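Side-chain contacts in ABC sugar transporter, periplasmic sugar binding protein (Legionella pneumophila subsp. pneumophila, PDB 3ROT), which probably binds a carbohydrate in the periplasm and hands it to an ABC sugar importer: residues Pro16-Thr19 with Ser20-Gln23; Ile192-Thr196 with Ser197-Asp201; Asn229-Ser232 with Leu233-Lys237. All blocks are in the same frame, centred on the assembly; numbering follows the deposited sequence.

The three contacts follow one another along the chain: contacts 1 and 3 each lie within a helix, and contact 2 is the junction of a strand with the helix that follows. Contact 1 lies on helix 16-32, next to the six-stranded parallel sheet; contacts 2 and 3 belong to the domain built on the five-stranded sheet. Centres lie about 17 Å apart for contacts 1 and 2, and about 13 Å for contacts 2 and 3. Asp201 OD1 and Asn229 ND2, 3.3 Å apart, join contact 2 to contact 3 by a probable hydrogen bond. Tyr17 and Thr196 each come within about 4 Å of bound glycerol, consistent with a sugar cleft between the domains. Contacts 1 and 3 also touch the second subunit.

Contact 1. Residues Pro16-Thr19 with Ser20-Gln23; sequences PYWT and SLFQ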
ATOM      1  N   PRO A  16       5.324   2.169  -3.450  1.00 33.03           N
ATOM      2  CA  PRO A  16       5.681   3.577  -3.688  1.00 32.70           C
ATOM      3  C   PRO A  16       6.839   3.681  -4.687  1.00 32.40           C
ATOM      4  O   PRO A  16       7.067   4.731  -5.295  1.00 31.68           O
ATOM      5  CB  PRO A  16       6.078   4.064  -2.300  1.00 34.21           C
ATOM      6  CG  PRO A  16       5.159   3.305  -1.423  1.00 32.30           C
ATOM      7  CD  PRO A  16       5.202   1.904  -2.006  1.00 32.90           C
ATOM      8  N   TYR A  17       7.569   2.576  -4.827  1.00 29.48           N
ATOM      9  CA  TYR A  17       8.694   2.460  -5.746  1.00 26.83           C
ATOM     10  C   TYR A  17       8.258   2.734  -7.177  1.00 25.86           C
ATOM     11  O   TYR A  17       8.963   3.396  -7.942  1.00 25.17           O
ATOM     12  CB  TYR A  17       9.261   1.042  -5.677  1.00 26.21           C
ATOM     13  CG  TYR A  17      10.267   0.714  -6.756  1.00 24.04           C
ATOM     14  CD1 TYR A  17      11.597   1.106  -6.634  1.00 24.41           C
ATOM     15  CD2 TYR A  17       9.892  -0.019  -7.892  1.00 25.09           C
ATOM     16  CE1 TYR A  17      12.537   0.772  -7.607  1.00 23.10           C
ATOM     17  CE2 TYR A  17      10.828  -0.356  -8.868  1.00 24.33           C
ATOM     18  CZ  TYR A  17      12.149   0.043  -8.714  1.00 25.15           C
ATOM     19  OH  TYR A  17      13.091  -0.306  -9.650  1.00 27.01           O
ATOM     20  N   TRP A  18       7.103   2.183  -7.538  1.00 24.40           N
ATOM     21  CA  TRP A  18       6.560   2.344  -8.875  1.00 25.14           C
ATOM     22  C   TRP A  18       6.176   3.782  -9.195  1.00 25.74           C
ATOM     23  O   TRP A  18       6.498   4.279 -10.266  1.00 24.41           O
ATOM     24  CB  TRP A  18       5.339   1.446  -9.069  1.00 26.17           C
ATOM     25  CG  TRP A  18       5.649  -0.013  -8.952  1.00 25.94           C
ATOM     26  CD1 TRP A  18       5.116  -0.895  -8.049  1.00 27.11           C
ATOM     27  CD2 TRP A  18       6.561  -0.767  -9.762  1.00 25.62           C
ATOM     28  NE1 TRP A  18       5.643  -2.148  -8.247  1.00 24.60           N
ATOM     29  CE2 TRP A  18       6.535  -2.100  -9.287  1.00 26.52           C
ATOM     30  CE3 TRP A  18       7.406  -0.445 -10.837  1.00 23.83           C
ATOM     31  CZ2 TRP A  18       7.314  -3.117  -9.859  1.00 24.80           C
ATOM     32  CZ3 TRP A  18       8.185  -1.460 -11.408  1.00 26.01           C
ATOM     33  CH2 TRP A  18       8.133  -2.778 -10.911  1.00 25.52           C
ATOM     34  N   THR A  19       5.492   4.454  -8.275  1.00 25.56           N
ATOM     35  CA  THR A  19       5.086   5.828  -8.536  1.00 28.21           C
ATOM     36  C   THR A  19       6.305   6.709  -8.817  1.00 27.17           C
ATOM     37  O   THR A  19       6.217   7.697  -9.541  1.00 25.44           O
ATOM     38  CB  THR A  19       4.261   6.407  -7.360  1.00 28.05           C
ATOM     39  OG1 THR A  19       4.930   6.144  -6.124  1.00 30.71           O
ATOM     40  CG2 THR A  19       2.893   5.772  -7.320  1.00 32.20           C
ATOM     41  N   SER A  20       7.446   6.334  -8.248  1.00 25.50           N
ATOM     42  CA  SER A  20       8.669   7.085  -8.459  1.00 26.62           C
ATOM     43  C   SER A  20       9.165   6.797  -9.883  1.00 25.97           C
ATOM     44  O   SER A  20       9.600   7.689 -10.604  1.00 24.41           O
ATOM     45  CB  SER A  20       9.712   6.670  -7.419  1.00 28.68           C
ATOM     46  OG  SER A  20      10.913   7.388  -7.607  1.00 34.60           O
ATOM     47  N   LEU A  21       9.080   5.535 -10.287  1.00 25.13           N
ATOM     48  CA  LEU A  21       9.482   5.139 -11.628  1.00 24.54           C
ATOM     49  C   LEU A  21       8.545   5.804 -12.646  1.00 22.83           C
ATOM     50  O   LEU A  21       8.984   6.341 -13.665  1.00 25.32           O
ATOM     51  CB  LEU A  21       9.386   3.622 -11.787  1.00 24.15           C
ATOM     52  CG  LEU A  21       9.723   3.140 -13.195  1.00 28.09           C
ATOM     53  CD1 LEU A  21      11.222   3.141 -13.344  1.00 31.70           C
ATOM     54  CD2 LEU A  21       9.163   1.746 -13.444  1.00 31.91           C
ATOM     55  N   PHE A  22       7.251   5.753 -12.366  1.00 23.55           N
ATOM     56  CA  PHE A  22       6.248   6.337 -13.253  1.00 23.51           C
ATOM     57  C   PHE A  22       6.435   7.841 -13.455  1.00 23.91           C
ATOM     58  O   PHE A  22       6.299   8.346 -14.573  1.00 27.12           O
ATOM     59  CB  PHE A  22       4.836   6.079 -12.707  1.00 22.83           C
ATOM     60  CG  PHE A  22       4.456   4.625 -12.620  1.00 23.23           C
ATOM     61  CD1 PHE A  22       5.067   3.668 -13.426  1.00 23.99           C
ATOM     62  CD2 PHE A  22       3.435   4.221 -11.758  1.00 25.87           C
ATOM     63  CE1 PHE A  22       4.671   2.327 -13.383  1.00 23.68           C
ATOM     64  CE2 PHE A  22       3.029   2.878 -11.709  1.00 28.24           C
ATOM     65  CZ  PHE A  22       3.652   1.932 -12.529  1.00 26.91           C
ATOM     66  N   GLN A  23       6.725   8.560 -12.373  1.00 23.22           N
ATOM     67  CA  GLN A  23       6.912  10.002 -12.456  1.00 25.17           C
ATOM     68  C   GLN A  23       8.121  10.353 -13.321  1.00 24.98           C
ATOM     69  O   GLN A  23       8.070  11.304 -14.097  1.00 22.87           O
ATOM     70  CB  GLN A  23       7.051  10.608 -11.056  1.00 24.76           C
ATOM     71  CG  GLN A  23       7.281  12.111 -11.056  1.00 28.14           C
ATOM     72  CD  GLN A  23       6.246  12.896 -11.874  1.00 28.92           C
ATOM     73  OE1 GLN A  23       6.519  14.018 -12.311  1.00 34.16           O
ATOM     74  NE2 GLN A  23       5.065  12.319 -12.071  1.00 23.59           N
TER
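Residues 16-19 and 20-23 are successive turns of helix 16-32, with the CA atoms of Trp18 and Leu21 4.9 Å apart. Among the backbone bonds, Phe22 N to Trp18 O is short, 2.7 Å, and nearly straight at 169°; Leu21 N reaches Tyr17 O at 3.2 Å. The phenyl ring of Phe22 folds back over the preceding turn: Trp18 O sits 3.1 Å above one face, offset toward the rim, and Trp18 CB makes a CH-pi contact over the face, 4.2 Å from the ring centroid. Phe22 CG is anti to its carbonyl carbon (chi1 -63°), which leads the ring back over Trp18. Leu21 runs alongside the indole and sets CD2 against its edge, near the ring plane, 3.8 Å from Trp18 CE3. Tyr17 CD2 lies over one indole face, and His11 packs edge-to-face with Trp18. The hydroxyl of Thr19 has its main partner across the dimer, Gln205 of the second subunit, whose amide nitrogen also bonds Pro16 O. Tyr17 OH bonds weakly to Asp93. The helix belongs to the beta-alpha-beta unit 5-9, 16-32, 35-39 of a periplasmic binding protein fold, with Tyr17 beside a bound glycerol, consistent with a ligand pocket.

Contact 2. Residues Ile192-Thr196 with Ser197-Asp201; sequences IFCLT and SQALD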
ATOM      1  N   ILE A 192      17.454  -8.822   9.586  1.00 23.33           N
ATOM      2  CA  ILE A 192      16.378  -9.045   8.636  1.00 20.91           C
ATOM      3  C   ILE A 192      16.651  -8.295   7.341  1.00 21.56           C
ATOM      4  O   ILE A 192      16.997  -7.108   7.345  1.00 20.85           O
ATOM      5  CB  ILE A 192      15.009  -8.605   9.187  1.00 22.86           C
ATOM      6  CG1 ILE A 192      14.650  -9.434  10.431  1.00 24.10           C
ATOM      7  CG2 ILE A 192      13.937  -8.797   8.111  1.00 21.90           C
ATOM      8  CD1 ILE A 192      13.300  -9.098  11.045  1.00 22.20           C
ATOM      9  N   PHE A 193      16.519  -9.016   6.235  1.00 20.06           N
ATOM     10  CA  PHE A 193      16.712  -8.459   4.905  1.00 22.51           C
ATOM     11  C   PHE A 193      15.357  -8.463   4.204  1.00 22.25           C
ATOM     12  O   PHE A 193      14.770  -9.525   4.015  1.00 26.42           O
ATOM     13  CB  PHE A 193      17.657  -9.333   4.072  1.00 21.92           C
ATOM     14  CG  PHE A 193      19.098  -9.256   4.476  1.00 22.84           C
ATOM     15  CD1 PHE A 193      19.944  -8.304   3.905  1.00 20.52           C
ATOM     16  CD2 PHE A 193      19.624 -10.163   5.392  1.00 22.44           C
ATOM     17  CE1 PHE A 193      21.293  -8.259   4.238  1.00 18.92           C
ATOM     18  CE2 PHE A 193      20.976 -10.122   5.728  1.00 21.64           C
ATOM     19  CZ  PHE A 193      21.809  -9.166   5.148  1.00 23.11           C
ATOM     20  N   CYS A 194      14.865  -7.290   3.817  1.00 22.77           N
ATOM     21  CA  CYS A 194      13.591  -7.202   3.092  1.00 20.72           C
ATOM     22  C   CYS A 194      13.938  -7.008   1.619  1.00 22.75           C
ATOM     23  O   CYS A 194      14.624  -6.043   1.268  1.00 22.78           O
ATOM     24  CB  CYS A 194      12.766  -6.019   3.570  1.00 22.30           C
ATOM     25  SG  CYS A 194      12.254  -6.125   5.291  1.00 24.85           S
ATOM     26  N   LEU A 195      13.463  -7.916   0.769  1.00 19.22           N
ATOM     27  CA  LEU A 195      13.758  -7.844  -0.655  1.00 20.26           C
ATOM     28  C   LEU A 195      13.103  -6.660  -1.364  1.00 20.78           C
ATOM     29  O   LEU A 195      13.572  -6.239  -2.413  1.00 21.38           O
ATOM     30  CB  LEU A 195      13.400  -9.173  -1.340  1.00 19.61           C
ATOM     31  CG  LEU A 195      14.229 -10.364  -0.812  1.00 20.05           C
ATOM     32  CD1 LEU A 195      13.869 -11.643  -1.546  1.00 21.77           C
ATOM     33  CD2 LEU A 195      15.709 -10.062  -0.979  1.00 20.06           C
ATOM     34  N   THR A 196      12.018  -6.133  -0.797  1.00 22.25           N
ATOM     35  CA  THR A 196      11.357  -4.938  -1.349  1.00 23.26           C
ATOM     36  C   THR A 196      10.636  -4.238  -0.201  1.00 24.25           C
ATOM     37  O   THR A 196      10.532  -4.786   0.902  1.00 23.28           O
ATOM     38  CB  THR A 196      10.303  -5.251  -2.436  1.00 22.18           C
ATOM     39  OG1 THR A 196       9.098  -5.696  -1.810  1.00 23.61           O
ATOM     40  CG2 THR A 196      10.797  -6.321  -3.401  1.00 24.48           C
ATOM     41  N   SER A 197      10.125  -3.038  -0.457  1.00 23.35           N
ATOM     42  CA  SER A 197       9.419  -2.296   0.577  1.00 23.83           C
ATOM     43  C   SER A 197       8.103  -2.978   0.967  1.00 23.39           C
ATOM     44  O   SER A 197       7.549  -2.706   2.035  1.00 24.89           O
ATOM     45  CB  SER A 197       9.163  -0.859   0.113  1.00 26.26           C
ATOM     46  OG  SER A 197       8.377  -0.835  -1.060  1.00 31.09           O
ATOM     47  N   GLN A 198       7.601  -3.873   0.120  1.00 22.52           N
ATOM     48  CA  GLN A 198       6.352  -4.574   0.442  1.00 25.31           C
ATOM     49  C   GLN A 198       6.512  -5.460   1.678  1.00 24.29           C
ATOM     50  O   GLN A 198       5.542  -5.731   2.394  1.00 23.89           O
ATOM     51  CB  GLN A 198       5.900  -5.442  -0.723  1.00 28.50           C
ATOM     52  CG  GLN A 198       5.624  -4.686  -2.005  1.00 34.54           C
ATOM     53  CD  GLN A 198       5.604  -5.624  -3.194  1.00 36.93           C
ATOM     54  OE1 GLN A 198       6.588  -6.332  -3.463  1.00 35.62           O
ATOM     55  NE2 GLN A 198       4.488  -5.646  -3.905  1.00 38.80           N
ATOM     56  N   ALA A 199       7.732  -5.943   1.904  1.00 22.75           N
ATOM     57  CA  ALA A 199       8.006  -6.764   3.073  1.00 24.95           C
ATOM     58  C   ALA A 199       8.280  -5.824   4.245  1.00 25.96           C
ATOM     59  O   ALA A 199       7.838  -6.064   5.370  1.00 27.57           O
ATOM     60  CB  ALA A 199       9.227  -7.665   2.829  1.00 22.73           C
ATOM     61  N   LEU A 200       9.004  -4.743   3.974  1.00 26.10           N
ATOM     62  CA  LEU A 200       9.349  -3.786   5.018  1.00 26.79           C
ATOM     63  C   LEU A 200       8.186  -3.038   5.684  1.00 26.05           C
ATOM     64  O   LEU A 200       8.170  -2.921   6.904  1.00 27.34           O
ATOM     65  CB  LEU A 200      10.371  -2.769   4.493  1.00 25.94           C
ATOM     66  CG  LEU A 200      10.913  -1.803   5.555  1.00 25.70           C
ATOM     67  CD1 LEU A 200      11.598  -2.585   6.674  1.00 25.50           C
ATOM     68  CD2 LEU A 200      11.902  -0.835   4.910  1.00 24.79           C
ATOM     69  N   ASP A 201       7.217  -2.533   4.920  1.00 26.93           N
ATOM     70  CA  ASP A 201       6.108  -1.787   5.538  1.00 29.98           C
ATOM     71  C   ASP A 201       5.436  -2.495   6.715  1.00 27.89           C
ATOM     72  O   ASP A 201       5.397  -1.959   7.832  1.00 29.24           O
ATOM     73  CB  ASP A 201       5.024  -1.426   4.517  1.00 33.44           C
ATOM     74  CG  ASP A 201       5.500  -0.440   3.484  1.00 39.60           C
ATOM     75  OD1 ASP A 201       6.236   0.507   3.847  1.00 41.82           O
ATOM     76  OD2 ASP A 201       5.116  -0.608   2.305  1.00 46.67           O
TER
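Thr196 overlaps the side chain of Gln198, its OG1 lying beside Gln198 CB, CG and CD. That hydroxyl does two jobs. It accepts from Gln198 N at 3.0 Å, a bond bent to 141°, and donates to Gln198 OE1 at 3.1 Å, arriving in the plane of the amide on a lone pair. With OG1 between the backbone N and the carbonyl carbon (chi1 78°), the oxygen faces the start of the helix, and the extended end of Gln198 brings OE1 to it. Gln139 also donates to this OE1, so two donors fix the amide oxygen. Thr196 O accepts from Ala199 N at 3.2 Å, the donor standing above the carbonyl plane, and only weakly from Leu200 N. Cys194 points its CB toward the helix: CB meets Ala199 CB at 4.0 Å, while SG lies 3.7 Å from Leu200 CA and 3.9 Å from Leu200 CD1. Cys194 thus packs the strand end against the first helical turn. Leu195 O takes a bond from Arg148, and Thr196 is near bound glycerol. Strand 191-194 running into helix 197-208 through an N-capping threonine is a strand-to-helix connection of the alpha/beta domain, here placed beside the probable ligand cleft.

Contact 3. Residues Asn229-Ser232 with Leu233-Lys237; sequences NTVS and LIHKK
Helix 228-235, the crossover of the beta-alpha-beta unit between strands 220-224 and 241-243, ends here in a Schellman motif. Four backbone bonds tie residues 229-232 to those one turn on: Leu233 N to Asn229 O and Ile234 N to Thr230 O, both at 3.0 Å, then His235 N to Val231 O and Lys236 N to Ser232 O, both at 3.1 Å. Lys237, with its positive phi of 61°, turns the chain out of the helix while its N bonds Ile234 O at 2.9 Å. Asn229 and Leu233 cross at an angle, so that Leu233 CD1 lies 3.6 Å from the amide nitrogen ND2 of Asn229; that nitrogen donates to Asp201, while Leu233 CG rests near Asn229 O. Val231 and His235 run alongside each other: CG1 of Val231, anti to the backbone N at chi1 172°, reaches the far end of the imidazole, 3.6 Å from His235 NE2. Val231 O lies over a face of the same ring, 3.3 Å above its plane. Ile234 CG1 approaches Thr230 O. The aliphatic chain of Lys236 passes over Ser232 O, bringing CE within 3.9 Å of Ser232 OG. The hydroxyls of Thr230 and Thr227 are hydrogen-bonded, and Ser232 packs on Ser232 of the second subunit. The chemistry divides the helix in two: Thr230 and Ile234 pack on Val242 of strand 241-243, and Leu233 on Leu208 and Val239, whereas exposed His235 and Lys236 lie over backbone carbonyl oxygens of the preceding turn, and the identified hydrogen bonds across the contact are all backbone ones.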
ATOM      1  N   ASN A 229       8.185   5.743   3.666  1.00 24.76           N
ATOM      2  CA  ASN A 229       8.169   5.047   4.941  1.00 27.51           C
ATOM      3  C   ASN A 229       9.539   4.450   5.265  1.00 26.03           C
ATOM      4  O   ASN A 229       9.948   4.422   6.423  1.00 26.82           O
ATOM      5  CB  ASN A 229       7.124   3.938   4.942  1.00 31.91           C
ATOM      6  CG  ASN A 229       6.788   3.486   6.342  1.00 38.88           C
ATOM      7  OD1 ASN A 229       6.431   4.308   7.193  1.00 44.96           O
ATOM      8  ND2 ASN A 229       6.908   2.187   6.603  1.00 39.85           N
ATOM      9  N   THR A 230      10.240   3.970   4.241  1.00 25.01           N
ATOM     10  CA  THR A 230      11.568   3.387   4.424  1.00 23.44           C
ATOM     11  C   THR A 230      12.525   4.475   4.928  1.00 23.38           C
ATOM     12  O   THR A 230      13.318   4.249   5.845  1.00 22.50           O
ATOM     13  CB  THR A 230      12.110   2.804   3.093  1.00 23.30           C
ATOM     14  OG1 THR A 230      11.196   1.810   2.598  1.00 24.94           O
ATOM     15  CG2 THR A 230      13.491   2.156   3.299  1.00 23.26           C
ATOM     16  N   VAL A 231      12.432   5.659   4.335  1.00 21.93           N
ATOM     17  CA  VAL A 231      13.276   6.786   4.727  1.00 22.70           C
ATOM     18  C   VAL A 231      12.981   7.181   6.174  1.00 21.88           C
ATOM     19  O   VAL A 231      13.884   7.503   6.944  1.00 23.44           O
ATOM     20  CB  VAL A 231      13.036   8.001   3.792  1.00 23.62           C
ATOM     21  CG1 VAL A 231      13.759   9.231   4.317  1.00 23.88           C
ATOM     22  CG2 VAL A 231      13.527   7.669   2.391  1.00 24.05           C
ATOM     23  N   SER A 232      11.710   7.146   6.546  1.00 22.26           N
ATOM     24  CA  SER A 232      11.334   7.498   7.905  1.00 23.91           C
ATOM     25  C   SER A 232      11.922   6.502   8.892  1.00 25.72           C
ATOM     26  O   SER A 232      12.440   6.890   9.938  1.00 24.78           O
ATOM     27  CB  SER A 232       9.816   7.528   8.057  1.00 24.77           C
ATOM     28  OG  SER A 232       9.471   7.908   9.373  1.00 28.17           O
ATOM     29  N   LEU A 233      11.839   5.216   8.561  1.00 26.38           N
ATOM     30  CA  LEU A 233      12.366   4.179   9.437  1.00 25.91           C
ATOM     31  C   LEU A 233      13.879   4.295   9.554  1.00 27.18           C
ATOM     32  O   LEU A 233      14.454   3.964  10.593  1.00 29.61           O
ATOM     33  CB  LEU A 233      11.961   2.795   8.920  1.00 26.02           C
ATOM     34  CG  LEU A 233      10.460   2.507   9.061  1.00 25.29           C
ATOM     35  CD1 LEU A 233      10.071   1.357   8.148  1.00 24.65           C
ATOM     36  CD2 LEU A 233      10.116   2.196  10.523  1.00 23.70           C
ATOM     37  N   ILE A 234      14.531   4.767   8.495  1.00 27.70           N
ATOM     38  CA  ILE A 234      15.977   4.943   8.540  1.00 27.59           C
ATOM     39  C   ILE A 234      16.321   6.049   9.551  1.00 28.39           C
ATOM     40  O   ILE A 234      17.218   5.886  10.383  1.00 26.08           O
ATOM     41  CB  ILE A 234      16.555   5.332   7.157  1.00 26.06           C
ATOM     42  CG1 ILE A 234      16.533   4.127   6.212  1.00 26.14           C
ATOM     43  CG2 ILE A 234      17.981   5.809   7.315  1.00 25.35           C
ATOM     44  CD1 ILE A 234      16.950   4.459   4.790  1.00 26.02           C
ATOM     45  N   HIS A 235      15.599   7.164   9.473  1.00 28.18           N
ATOM     46  CA  HIS A 235      15.815   8.292  10.374  1.00 32.52           C
ATOM     47  C   HIS A 235      15.584   7.914  11.834  1.00 31.65           C
ATOM     48  O   HIS A 235      16.205   8.481  12.729  1.00 31.87           O
ATOM     49  CB  HIS A 235      14.899   9.467   9.993  1.00 36.92           C
ATOM     50  CG  HIS A 235      15.212  10.072   8.657  1.00 45.56           C
ATOM     51  ND1 HIS A 235      14.477  11.108   8.116  1.00 48.63           N
ATOM     52  CD2 HIS A 235      16.177   9.783   7.747  1.00 47.39           C
ATOM     53  CE1 HIS A 235      14.974  11.429   6.933  1.00 48.19           C
ATOM     54  NE2 HIS A 235      16.005  10.641   6.686  1.00 48.32           N
ATOM     55  N   LYS A 236      14.694   6.954  12.074  1.00 30.87           N
ATOM     56  CA  LYS A 236      14.400   6.502  13.434  1.00 32.76           C
ATOM     57  C   LYS A 236      15.340   5.381  13.881  1.00 32.83           C
ATOM     58  O   LYS A 236      15.190   4.832  14.973  1.00 32.15           O
ATOM     59  CB  LYS A 236      12.964   5.997  13.528  1.00 32.81           C
ATOM     60  CG  LYS A 236      11.910   7.049  13.263  1.00 35.68           C
ATOM     61  CD  LYS A 236      10.524   6.447  13.308  1.00 36.78           C
ATOM     62  CE  LYS A 236       9.465   7.525  13.210  1.00 39.60           C
ATOM     63  NZ  LYS A 236       9.580   8.485  14.341  1.00 40.08           N
ATOM     64  N   LYS A 237      16.304   5.048  13.027  1.00 33.55           N
ATOM     65  CA  LYS A 237      17.271   3.985  13.301  1.00 35.18           C
ATOM     66  C   LYS A 237      16.638   2.608  13.501  1.00 33.29           C
ATOM     67  O   LYS A 237      17.144   1.776  14.260  1.00 31.88           O
ATOM     68  CB  LYS A 237      18.144   4.338  14.512  1.00 39.18           C
ATOM     69  CG  LYS A 237      19.082   5.515  14.267  1.00 43.11           C
ATOM     70  CD  LYS A 237      20.050   5.708  15.425  1.00 48.26           C
ATOM     71  CE  LYS A 237      20.932   6.932  15.214  1.00 50.15           C
ATOM     72  NZ  LYS A 237      21.684   6.859  13.929  1.00 52.23           N
TER